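Long-range contact in peptidyl-tRNA hydrolase (Thermoplasma acidophilum, PDB 1RLK), which probably hydrolyses peptidyl-tRNAs that drop off the ribosome during protein synthesis, freeing the tRNA from the N-blocked amino acid or peptide: residues Lys3-Ala8 against Gln51-Val56. Residues are numbered along the deposited sequence; the frame is centred on the assembly and turned at random.
Sequences KKMVIA and QRKIVV
Met5 and Lys53 pair directly across two parallel strands, 3-10 and 53-58, which the right-handed beta-alpha-beta crossover through helices 17-38 and 40-48 joins in this PTH2-family enzyme. Four backbone hydrogen bonds join the strands, Met5 O accepting from Ile54 N and Ile7 N donating to Ile54 O among them. On the face those helices cover, Met5 CB lies 4.1 Å from Lys53 CG. Met5 runs out extended as far as SD, its CG anti to the backbone N (chi1 166°), and bends only at its terminal methyl; this flexible thioether chain suits the fit against Ala28 and Cys31. A long chain suits Lys53 at the sheet's edge: the side chain also touches Trp46, while NZ donates to Gln51 O and OE1, both at 2.7 Å. With an alanine in its place, NZ and the stem are gone, so the Gln51 side-chain amide would probably be freer to turn and Met5 CB would lose its neighbour CG. On the other face, Lys4 and Arg52 run side by side, Lys4 CD packing 3.7 Å from Arg52 CB. Their like charges come close, but the salt bridge from Lys4 to Glu104 should ease the repulsion. Farther along, compact beta-branched Val6 packs on Leu107 and Val56 on Leu116, their side chains crossing obliquely. Small Ala8 leaves room for Val56, whose CG2 reaches Ala8 CB at 3.6 Å.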
ATOM      1  N   LYS A   3      -4.613  -9.378 -11.413  1.00 33.20           N
ATOM      2  CA  LYS A   3      -4.058  -9.186 -10.081  1.00 31.24           C
ATOM      3  C   LYS A   3      -3.461  -7.785 -10.072  1.00 29.36           C
ATOM      4  O   LYS A   3      -2.804  -7.386 -11.029  1.00 29.20           O
ATOM      5  CB  LYS A   3      -2.999 -10.235  -9.741  1.00 31.32           C
ATOM      6  CG  LYS A   3      -3.517 -11.674  -9.702  1.00 32.42           C
ATOM      7  CD  LYS A   3      -4.633 -11.872  -8.671  1.00 33.70           C
ATOM      8  CE  LYS A   3      -5.073 -13.334  -8.582  1.00 35.32           C
ATOM      9  NZ  LYS A   3      -6.173 -13.601  -9.530  1.00 36.26           N
ATOM     10  N   LYS A   4      -3.757  -7.019  -9.029  1.00 26.73           N
ATOM     11  CA  LYS A   4      -3.196  -5.688  -8.854  1.00 25.82           C
ATOM     12  C   LYS A   4      -2.710  -5.485  -7.414  1.00 23.56           C
ATOM     13  O   LYS A   4      -3.136  -6.170  -6.501  1.00 23.18           O
ATOM     14  CB  LYS A   4      -4.237  -4.613  -9.187  1.00 26.27           C
ATOM     15  CG  LYS A   4      -5.007  -4.810 -10.523  1.00 27.85           C
ATOM     16  CD  LYS A   4      -4.435  -3.993 -11.664  1.00 29.46           C
ATOM     17  CE  LYS A   4      -5.347  -4.028 -12.908  1.00 31.29           C
ATOM     18  NZ  LYS A   4      -6.161  -2.778 -13.057  1.00 30.94           N
ATOM     19  N   MET A   5      -1.807  -4.537  -7.240  1.00 21.69           N
ATOM     20  CA  MET A   5      -1.462  -4.001  -5.931  1.00 20.02           C
ATOM     21  C   MET A   5      -2.029  -2.595  -5.817  1.00 18.95           C
ATOM     22  O   MET A   5      -2.082  -1.899  -6.806  1.00 19.14           O
ATOM     23  CB  MET A   5       0.061  -3.997  -5.780  1.00 19.83           C
ATOM     24  CG  MET A   5       0.559  -3.185  -4.628  1.00 18.62           C
ATOM     25  SD  MET A   5       2.321  -3.326  -4.422  1.00 17.99           S
ATOM     26  CE  MET A   5       2.479  -4.970  -4.145  1.00 14.77           C
ATOM     27  N   VAL A   6      -2.491  -2.186  -4.633  1.00 17.21           N
ATOM     28  CA  VAL A   6      -2.892  -0.811  -4.389  1.00 17.10           C
ATOM     29  C   VAL A   6      -2.000  -0.197  -3.325  1.00 16.95           C
ATOM     30  O   VAL A   6      -1.703  -0.852  -2.332  1.00 15.56           O
ATOM     31  CB  VAL A   6      -4.345  -0.709  -3.851  1.00 17.21           C
ATOM     32  CG1 VAL A   6      -4.751   0.746  -3.635  1.00 17.35           C
ATOM     33  CG2 VAL A   6      -5.288  -1.413  -4.748  1.00 18.22           C
ATOM     34  N   ILE A   7      -1.606   1.055  -3.512  1.00 16.71           N
ATOM     35  CA  ILE A   7      -0.965   1.808  -2.455  1.00 17.45           C
ATOM     36  C   ILE A   7      -1.735   3.080  -2.229  1.00 17.79           C
ATOM     37  O   ILE A   7      -1.968   3.837  -3.163  1.00 18.07           O
ATOM     38  CB  ILE A   7       0.516   2.130  -2.787  1.00 16.95           C
ATOM     39  CG1 ILE A   7       1.262   0.858  -3.165  1.00 16.98           C
ATOM     40  CG2 ILE A   7       1.180   2.792  -1.588  1.00 18.22           C
ATOM     41  CD1 ILE A   7       1.358   0.627  -4.654  1.00 14.80           C
ATOM     42  N   ALA A   8      -2.140   3.310  -0.986  1.00 18.38           N
ATOM     43  CA  ALA A   8      -2.899   4.486  -0.608  1.00 18.37           C
ATOM     44  C   ALA A   8      -1.988   5.431   0.153  1.00 19.38           C
ATOM     45  O   ALA A   8      -1.395   5.038   1.157  1.00 19.06           O
ATOM     46  CB  ALA A   8      -4.103   4.087   0.243  1.00 18.84           C
ATOM     47  N   GLN A  51       3.327  -6.542 -12.756  1.00 22.92           N
ATOM     48  CA  GLN A  51       3.177  -5.999 -11.402  1.00 22.20           C
ATOM     49  C   GLN A  51       2.406  -4.685 -11.332  1.00 22.16           C
ATOM     50  O   GLN A  51       2.834  -3.700 -10.699  1.00 20.57           O
ATOM     51  CB  GLN A  51       4.541  -5.890 -10.729  1.00 22.20           C
ATOM     52  CG  GLN A  51       5.593  -5.027 -11.419  1.00 22.07           C
ATOM     53  CD  GLN A  51       6.853  -4.976 -10.582  1.00 23.07           C
ATOM     54  OE1 GLN A  51       6.810  -4.540  -9.442  1.00 21.38           O
ATOM     55  NE2 GLN A  51       7.963  -5.481 -11.122  1.00 26.12           N
ATOM     56  N   ARG A  52       1.232  -4.694 -11.962  1.00 21.92           N
ATOM     57  CA  ARG A  52       0.387  -3.513 -12.027  1.00 22.75           C
ATOM     58  C   ARG A  52      -0.000  -2.997 -10.652  1.00 21.77           C
ATOM     59  O   ARG A  52      -0.340  -3.763  -9.763  1.00 21.21           O
ATOM     60  CB  ARG A  52      -0.882  -3.806 -12.820  1.00 23.63           C
ATOM     61  CG  ARG A  52      -0.598  -4.125 -14.280  1.00 28.68           C
ATOM     62  CD  ARG A  52      -0.775  -2.949 -15.194  1.00 35.20           C
ATOM     63  NE  ARG A  52      -2.171  -2.528 -15.286  1.00 39.67           N
ATOM     64  CZ  ARG A  52      -3.121  -3.171 -15.966  1.00 43.02           C
ATOM     65  NH1 ARG A  52      -2.845  -4.282 -16.649  1.00 45.09           N
ATOM     66  NH2 ARG A  52      -4.361  -2.694 -15.964  1.00 43.06           N
ATOM     67  N   LYS A  53       0.020  -1.679 -10.525  1.00 21.27           N
ATOM     68  CA  LYS A  53      -0.215  -0.976  -9.272  1.00 21.20           C
ATOM     69  C   LYS A  53      -1.192   0.158  -9.487  1.00 21.78           C
ATOM     70  O   LYS A  53      -1.143   0.848 -10.517  1.00 22.22           O
ATOM     71  CB  LYS A  53       1.111  -0.411  -8.743  1.00 20.99           C
ATOM     72  CG  LYS A  53       2.082  -1.482  -8.317  1.00 19.61           C
ATOM     73  CD  LYS A  53       3.450  -0.914  -8.004  1.00 17.94           C
ATOM     74  CE  LYS A  53       4.467  -1.993  -7.802  1.00 18.50           C
ATOM     75  NZ  LYS A  53       4.745  -2.807  -9.026  1.00 19.49           N
ATOM     76  N   ILE A  54      -2.081   0.336  -8.519  1.00 21.31           N
ATOM     77  CA  ILE A  54      -3.010   1.453  -8.462  1.00 20.92           C
ATOM     78  C   ILE A  54      -2.570   2.315  -7.271  1.00 20.78           C
ATOM     79  O   ILE A  54      -2.373   1.783  -6.183  1.00 20.08           O
ATOM     80  CB  ILE A  54      -4.433   0.926  -8.230  1.00 21.08           C
ATOM     81  CG1 ILE A  54      -4.897   0.057  -9.415  1.00 23.09           C
ATOM     82  CG2 ILE A  54      -5.409   2.064  -7.980  1.00 21.17           C
ATOM     83  CD1 ILE A  54      -6.078  -0.797  -9.086  1.00 24.04           C
ATOM     84  N   VAL A  55      -2.388   3.614  -7.472  1.00 19.72           N
ATOM     85  CA  VAL A  55      -2.014   4.524  -6.389  1.00 20.30           C
ATOM     86  C   VAL A  55      -3.144   5.524  -6.160  1.00 20.45           C
ATOM     87  O   VAL A  55      -3.497   6.296  -7.051  1.00 19.37           O
ATOM     88  CB  VAL A  55      -0.695   5.276  -6.708  1.00 20.57           C
ATOM     89  CG1 VAL A  55      -0.255   6.118  -5.540  1.00 20.89           C
ATOM     90  CG2 VAL A  55       0.386   4.277  -7.122  1.00 19.44           C
ATOM     91  N   VAL A  56      -3.726   5.470  -4.969  1.00 20.45           N
ATOM     92  CA  VAL A  56      -4.776   6.387  -4.567  1.00 20.85           C
ATOM     93  C   VAL A  56      -4.262   7.297  -3.473  1.00 21.49           C
ATOM     94  O   VAL A  56      -3.227   7.030  -2.837  1.00 20.66           O
ATOM     95  CB  VAL A  56      -6.037   5.630  -4.096  1.00 21.05           C
ATOM     96  CG1 VAL A  56      -6.632   4.829  -5.239  1.00 21.29           C
ATOM     97  CG2 VAL A  56      -5.749   4.699  -2.867  1.00 21.79           C
TER
HETATM   98  O   HOH W   1       0.126  -7.221 -12.690  1.00 24.54           O
HETATM   99  O   HOH W   2      -4.841  -0.597 -13.265  1.00 41.97           O